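Local structure of adenosine monophosphate-protein transferase (2D16) at residues A35-T38 with K44-I47; Q55-T60 with N73-G78. The protein is of unknown function but probably acts on adenosine or its nucleotides, perhaps transferring adenosine monophosphate to proteins. One frame throughout, in Å; residues are numbered along the deposited sequence.

The two interactions sit on opposite faces of one antiparallel five-stranded sheet, with their centres about 17 Å apart. They come in series along the chain: interaction 1 closes helix 25-39 onto strand 44-51, and interaction 2 then joins the next strand, 56-61, to helix 64-77. Strands 44-51 and 56-61 are antiparallel neighbours, and a probable hydrogen bond from Ile47 N to Thr60 O, 2.9 Å, ties one contact directly to the other. Alternate residues of these strands serve the two helices, so the sheet is held as a layer between them.

Interaction 1: residues A35-T38 with K44-I47; sequences ALLT and KFGI
Phe45 of strand 44-51 pushes its ring up against Leu36 and Leu37 of helix 25-39, and everything that passes between the two segments is apolar. The clearest element is a CH-pi contact: CD1 of Leu36 lies over one face of the Phe45 ring, 4.1 Å from the ring centroid and 23° off the normal. It is displaced toward the rim, close to CD1 and CE1 of the ring, while CB of Leu36 comes to 4.0 Å from CZ of Phe45. Leu36 therefore lies across the ring from its CD1-CE1 side to CZ.

Plain van der Waals packing adds the second leucine. Leu37 arrives at the rim, near the ring plane, with its CD2 3.8 Å from CE2 of Phe45, and its side chain runs at about a right angle to that of the phenylalanine. Phe45 reaches both because its CG sits between the backbone N and the carbonyl carbon (chi1 69°). With Phe45 cut back to an alanine here, the ring is gone, and Leu36 CD1 and Leu37 CD2 would probably be left facing a gap between helix and strand.

No hydrogen bond crosses between the segments. Within the helix, Ala35 O receives both Thr38 N, at 3.0 Å, and Thr38 OG1, at 2.7 Å, the hydroxyl lying in the carbonyl plane on a lone pair. Leu37 also packs on Lys160 of the second subunit.

Leu36 extends the same core to Ile85 of strand 82-88 and to Val95 and Ile99 of helix 92-100, while Phe45 also touches Met87. This is the hydrophobic interface of a layered alpha+beta fold, where a helix leads through a short loop into a strand of the antiparallel sheet it covers.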
ATOM      1  N   ALA A  35      38.559  -1.950 -11.195  1.00 19.92           N
ATOM      2  CA  ALA A  35      38.038  -0.876 -10.358  1.00 20.07           C
ATOM      3  C   ALA A  35      37.302   0.170 -11.196  1.00 19.32           C
ATOM      4  O   ALA A  35      36.242   0.654 -10.800  1.00 19.19           O
ATOM      5  CB  ALA A  35      39.176  -0.226  -9.579  1.00 20.58           C
ATOM      6  N   LEU A  36      37.857   0.515 -12.353  1.00 20.64           N
ATOM      7  CA  LEU A  36      37.223   1.505 -13.226  1.00 20.54           C
ATOM      8  C   LEU A  36      35.827   1.066 -13.661  1.00 21.04           C
ATOM      9  O   LEU A  36      34.923   1.894 -13.813  1.00 20.28           O
ATOM     10  CB  LEU A  36      38.092   1.774 -14.460  1.00 19.83           C
ATOM     11  CG  LEU A  36      39.334   2.640 -14.214  1.00 21.90           C
ATOM     12  CD1 LEU A  36      40.231   2.644 -15.441  1.00 22.06           C
ATOM     13  CD2 LEU A  36      38.890   4.058 -13.861  1.00 22.40           C
ATOM     14  N   LEU A  37      35.645  -0.236 -13.864  1.00 20.48           N
ATOM     15  CA  LEU A  37      34.337  -0.748 -14.262  1.00 20.63           C
ATOM     16  C   LEU A  37      33.262  -0.475 -13.205  1.00 20.71           C
ATOM     17  O   LEU A  37      32.080  -0.384 -13.530  1.00 21.48           O
ATOM     18  CB  LEU A  37      34.420  -2.254 -14.532  1.00 21.04           C
ATOM     19  CG  LEU A  37      35.209  -2.628 -15.787  1.00 21.53           C
ATOM     20  CD1 LEU A  37      35.513  -4.122 -15.794  1.00 22.91           C
ATOM     21  CD2 LEU A  37      34.405  -2.222 -17.017  1.00 21.50           C
ATOM     22  N   THR A  38      33.670  -0.326 -11.944  1.00 20.32           N
ATOM     23  CA  THR A  38      32.710  -0.071 -10.873  1.00 19.23           C
ATOM     24  C   THR A  38      32.342   1.407 -10.718  1.00 19.87           C
ATOM     25  O   THR A  38      31.375   1.735 -10.027  1.00 20.48           O
ATOM     26  CB  THR A  38      33.240  -0.554  -9.497  1.00 20.39           C
ATOM     27  OG1 THR A  38      34.247   0.351  -9.025  1.00 20.29           O
ATOM     28  CG2 THR A  38      33.830  -1.953  -9.611  1.00 19.23           C
ATOM     29  N   LYS A  44      33.807   2.838 -21.120  1.00 23.44           N
ATOM     30  CA  LYS A  44      34.625   2.138 -22.108  1.00 24.61           C
ATOM     31  C   LYS A  44      36.021   2.724 -21.981  1.00 23.74           C
ATOM     32  O   LYS A  44      36.186   3.944 -21.973  1.00 23.54           O
ATOM     33  CB  LYS A  44      34.074   2.358 -23.519  1.00 27.03           C
ATOM     34  CG  LYS A  44      32.709   1.718 -23.749  1.00 30.70           C
ATOM     35  CD  LYS A  44      32.757   0.211 -23.512  1.00 32.39           C
ATOM     36  CE  LYS A  44      31.388  -0.425 -23.693  1.00 34.46           C
ATOM     37  NZ  LYS A  44      31.411  -1.895 -23.449  1.00 37.18           N
ATOM     38  N   PHE A  45      37.032   1.869 -21.888  1.00 22.79           N
ATOM     39  CA  PHE A  45      38.371   2.388 -21.692  1.00 22.06           C
ATOM     40  C   PHE A  45      39.507   1.442 -22.021  1.00 22.49           C
ATOM     41  O   PHE A  45      39.322   0.243 -22.251  1.00 23.10           O
ATOM     42  CB  PHE A  45      38.519   2.797 -20.227  1.00 22.27           C
ATOM     43  CG  PHE A  45      38.529   1.623 -19.280  1.00 22.71           C
ATOM     44  CD1 PHE A  45      39.731   1.030 -18.895  1.00 22.77           C
ATOM     45  CD2 PHE A  45      37.334   1.073 -18.822  1.00 23.45           C
ATOM     46  CE1 PHE A  45      39.743  -0.093 -18.071  1.00 23.60           C
ATOM     47  CE2 PHE A  45      37.336  -0.056 -17.995  1.00 23.58           C
ATOM     48  CZ  PHE A  45      38.543  -0.640 -17.621  1.00 23.55           C
ATOM     49  N   GLY A  46      40.698   2.026 -22.013  1.00 21.44           N
ATOM     50  CA  GLY A  46      41.921   1.292 -22.234  1.00 20.06           C
ATOM     51  C   GLY A  46      42.866   1.784 -21.153  1.00 21.31           C
ATOM     52  O   GLY A  46      42.861   2.972 -20.822  1.00 19.70           O
ATOM     53  N   ILE A  47      43.640   0.879 -20.563  1.00 19.96           N
ATOM     54  CA  ILE A  47      44.610   1.271 -19.549  1.00 20.53           C
ATOM     55  C   ILE A  47      45.912   0.525 -19.822  1.00 20.63           C
ATOM     56  O   ILE A  47      45.906  -0.670 -20.136  1.00 20.50           O
ATOM     57  CB  ILE A  47      44.118   0.967 -18.101  1.00 19.72           C
ATOM     58  CG1 ILE A  47      45.189   1.405 -17.090  1.00 19.85           C
ATOM     59  CG2 ILE A  47      43.806  -0.516 -17.929  1.00 19.66           C
ATOM     60  CD1 ILE A  47      44.780   1.225 -15.634  1.00 20.23           C
TER

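Interaction 2: residues Q55-T60 with N73-G78; sequences QLTRYT and NAVKIG
Thr57 carries most of this contact, straddling Ala74 and Val75 of helix 64-77 from its place in strand 56-61. Its two branches divide the work. The methyl, CG2, points at the other methyl, Ala74 CB, 3.7 Å away. The hydroxyl OG1 presses on Val75, 3.3 Å from its CA and equally near its CB, and is 3.4 Å from CG2 of that valine. With OG1 anti to the carbonyl carbon (chi1 -68°), the hydroxyl is turned toward Val75 while the methyl faces Ala74. The Thr57 and Val75 side chains meet at about a right angle.

Ala74 is the buried member of the trio. Besides Thr57 it touches Ala48 and Val84, so its methyl is set against the sheet, and the small side chain is consistent with the helix coming in so close: the CA atoms of Thr57 and Val75 are only 5.7 Å apart. Val75 stands at the solvent-exposed edge and covers the hydroxyl there.

No hydrogen bond runs directly between the segments, yet polar atoms still link them. Thr57 OG1 is hydrogen-bonded to Asn50 OD1, and Asn50 ND2 bonds to Ala74 O, which also accepts Gly78 N at 2.8 Å, where the helix ends and Gly78 turns to positive phi. One asparagine amide from the neighbouring strand therefore bridges threonine and helix backbone, so that van der Waals contact supplies the closeness and the amide the polar anchorage.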
ATOM      1  N   GLN A  55      60.932  -4.046 -18.925  1.00 28.66           N
ATOM      2  CA  GLN A  55      60.766  -2.921 -19.836  1.00 28.59           C
ATOM      3  C   GLN A  55      59.601  -3.163 -20.795  1.00 28.35           C
ATOM      4  O   GLN A  55      59.717  -2.983 -22.010  1.00 27.97           O
ATOM      5  CB  GLN A  55      62.072  -2.681 -20.601  1.00 29.19           C
ATOM      6  CG  GLN A  55      63.187  -2.173 -19.693  1.00 31.57           C
ATOM      7  CD  GLN A  55      64.511  -1.991 -20.406  1.00 33.02           C
ATOM      8  OE1 GLN A  55      65.220  -2.958 -20.683  1.00 34.46           O
ATOM      9  NE2 GLN A  55      64.851  -0.743 -20.708  1.00 34.53           N
ATOM     10  N   LEU A  56      58.469  -3.566 -20.226  1.00 27.23           N
ATOM     11  CA  LEU A  56      57.266  -3.847 -20.999  1.00 25.71           C
ATOM     12  C   LEU A  56      56.077  -2.983 -20.607  1.00 25.30           C
ATOM     13  O   LEU A  56      55.874  -2.686 -19.429  1.00 24.56           O
ATOM     14  CB  LEU A  56      56.851  -5.306 -20.819  1.00 27.31           C
ATOM     15  CG  LEU A  56      57.665  -6.425 -21.466  1.00 27.86           C
ATOM     16  CD1 LEU A  56      57.128  -7.763 -20.980  1.00 27.64           C
ATOM     17  CD2 LEU A  56      57.569  -6.328 -22.982  1.00 28.44           C
ATOM     18  N   THR A  57      55.291  -2.594 -21.604  1.00 23.11           N
ATOM     19  CA  THR A  57      54.080  -1.821 -21.360  1.00 23.51           C
ATOM     20  C   THR A  57      52.936  -2.830 -21.339  1.00 24.18           C
ATOM     21  O   THR A  57      52.658  -3.488 -22.343  1.00 25.24           O
ATOM     22  CB  THR A  57      53.825  -0.781 -22.472  1.00 22.14           C
ATOM     23  OG1 THR A  57      54.836   0.234 -22.415  1.00 21.96           O
ATOM     24  CG2 THR A  57      52.450  -0.133 -22.301  1.00 21.67           C
ATOM     25  N   ARG A  58      52.295  -2.967 -20.182  1.00 23.08           N
ATOM     26  CA  ARG A  58      51.181  -3.892 -20.015  1.00 22.72           C
ATOM     27  C   ARG A  58      49.896  -3.132 -20.299  1.00 23.50           C
ATOM     28  O   ARG A  58      49.851  -1.913 -20.141  1.00 23.79           O
ATOM     29  CB  ARG A  58      51.137  -4.418 -18.579  1.00 22.10           C
ATOM     30  CG  ARG A  58      52.449  -4.982 -18.076  1.00 22.07           C
ATOM     31  CD  ARG A  58      52.848  -6.213 -18.864  1.00 24.98           C
ATOM     32  NE  ARG A  58      53.954  -6.918 -18.228  1.00 25.97           N
ATOM     33  CZ  ARG A  58      54.273  -8.182 -18.490  1.00 26.98           C
ATOM     34  NH1 ARG A  58      53.568  -8.870 -19.376  1.00 24.67           N
ATOM     35  NH2 ARG A  58      55.281  -8.759 -17.853  1.00 26.59           N
ATOM     36  N   TYR A  59      48.848  -3.841 -20.703  1.00 22.43           N
ATOM     37  CA  TYR A  59      47.591  -3.170 -20.986  1.00 23.68           C
ATOM     38  C   TYR A  59      46.378  -4.088 -20.944  1.00 23.49           C
ATOM     39  O   TYR A  59      46.493  -5.314 -21.015  1.00 23.40           O
ATOM     40  CB  TYR A  59      47.662  -2.490 -22.356  1.00 25.66           C
ATOM     41  CG  TYR A  59      47.567  -3.457 -23.517  1.00 27.97           C
ATOM     42  CD1 TYR A  59      46.327  -3.819 -24.046  1.00 31.00           C
ATOM     43  CD2 TYR A  59      48.713  -4.028 -24.068  1.00 29.37           C
ATOM     44  CE1 TYR A  59      46.231  -4.730 -25.098  1.00 31.75           C
ATOM     45  CE2 TYR A  59      48.630  -4.939 -25.119  1.00 31.39           C
ATOM     46  CZ  TYR A  59      47.385  -5.284 -25.628  1.00 32.55           C
ATOM     47  OH  TYR A  59      47.294  -6.184 -26.666  1.00 35.02           O
ATOM     48  N   THR A  60      45.188  -3.561 -20.822  1.00 22.15           N
ATOM     49  CA  THR A  60      43.889  -4.214 -20.802  1.00 23.12           C
ATOM     50  C   THR A  60      42.830  -3.119 -20.833  1.00 23.42           C
ATOM     51  O   THR A  60      43.138  -1.960 -21.124  1.00 22.48           O
ATOM     52  CB  THR A  60      43.701  -5.094 -19.542  1.00 23.12           C
ATOM     53  OG1 THR A  60      42.446  -5.783 -19.621  1.00 23.78           O
ATOM     54  CG2 THR A  60      43.731  -4.248 -18.280  1.00 24.22           C
ATOM     55  N   ASN A  73      50.549   5.319 -26.132  1.00 21.67           N
ATOM     56  CA  ASN A  73      50.930   6.508 -25.367  1.00 22.37           C
ATOM     57  C   ASN A  73      51.834   6.126 -24.197  1.00 22.15           C
ATOM     58  O   ASN A  73      52.830   6.796 -23.921  1.00 22.26           O
ATOM     59  CB  ASN A  73      49.691   7.227 -24.818  1.00 22.19           C
ATOM     60  CG  ASN A  73      49.002   8.099 -25.857  1.00 23.26           C
ATOM     61  OD1 ASN A  73      49.571   9.077 -26.350  1.00 25.01           O
ATOM     62  ND2 ASN A  73      47.775   7.743 -26.199  1.00 23.89           N
ATOM     63  N   ALA A  74      51.478   5.046 -23.511  1.00 21.10           N
ATOM     64  CA  ALA A  74      52.254   4.584 -22.366  1.00 20.33           C
ATOM     65  C   ALA A  74      53.682   4.174 -22.722  1.00 21.31           C
ATOM     66  O   ALA A  74      54.621   4.529 -22.011  1.00 20.70           O
ATOM     67  CB  ALA A  74      51.537   3.426 -21.683  1.00 19.05           C
ATOM     68  N   VAL A  75      53.858   3.429 -23.811  1.00 21.25           N
ATOM     69  CA  VAL A  75      55.199   2.992 -24.188  1.00 22.53           C
ATOM     70  C   VAL A  75      56.055   4.174 -24.656  1.00 23.13           C
ATOM     71  O   VAL A  75      57.278   4.167 -24.495  1.00 23.50           O
ATOM     72  CB  VAL A  75      55.158   1.879 -25.283  1.00 21.62           C
ATOM     73  CG1 VAL A  75      54.840   2.466 -26.635  1.00 21.75           C
ATOM     74  CG2 VAL A  75      56.486   1.134 -25.308  1.00 22.52           C
ATOM     75  N   LYS A  76      55.407   5.190 -25.219  1.00 23.35           N
ATOM     76  CA  LYS A  76      56.124   6.371 -25.673  1.00 24.38           C
ATOM     77  C   LYS A  76      56.617   7.117 -24.435  1.00 23.48           C
ATOM     78  O   LYS A  76      57.766   7.543 -24.377  1.00 23.30           O
ATOM     79  CB  LYS A  76      55.212   7.274 -26.507  1.00 26.96           C
ATOM     80  CG  LYS A  76      55.939   8.460 -27.130  1.00 31.86           C
ATOM     81  CD  LYS A  76      57.134   7.997 -27.962  1.00 35.11           C
ATOM     82  CE  LYS A  76      57.924   9.174 -28.515  1.00 38.33           C
ATOM     83  NZ  LYS A  76      57.078  10.052 -29.372  1.00 40.46           N
ATOM     84  N   ILE A  77      55.745   7.262 -23.442  1.00 22.89           N
ATOM     85  CA  ILE A  77      56.122   7.930 -22.200  1.00 22.16           C
ATOM     86  C   ILE A  77      57.253   7.111 -21.577  1.00 21.81           C
ATOM     87  O   ILE A  77      58.227   7.664 -21.067  1.00 22.65           O
ATOM     88  CB  ILE A  77      54.918   8.020 -21.238  1.00 22.60           C
ATOM     89  CG1 ILE A  77      53.906   9.029 -21.793  1.00 22.71           C
ATOM     90  CG2 ILE A  77      55.387   8.410 -19.838  1.00 22.31           C
ATOM     91  CD1 ILE A  77      52.581   9.053 -21.058  1.00 24.05           C
ATOM     92  N   GLY A  78      57.105   5.792 -21.631  1.00 22.34           N
ATOM     93  CA  GLY A  78      58.121   4.882 -21.126  1.00 22.45           C
ATOM     94  C   GLY A  78      58.404   4.785 -19.640  1.00 23.28           C
ATOM     95  O   GLY A  78      58.679   3.694 -19.142  1.00 23.89           O
TER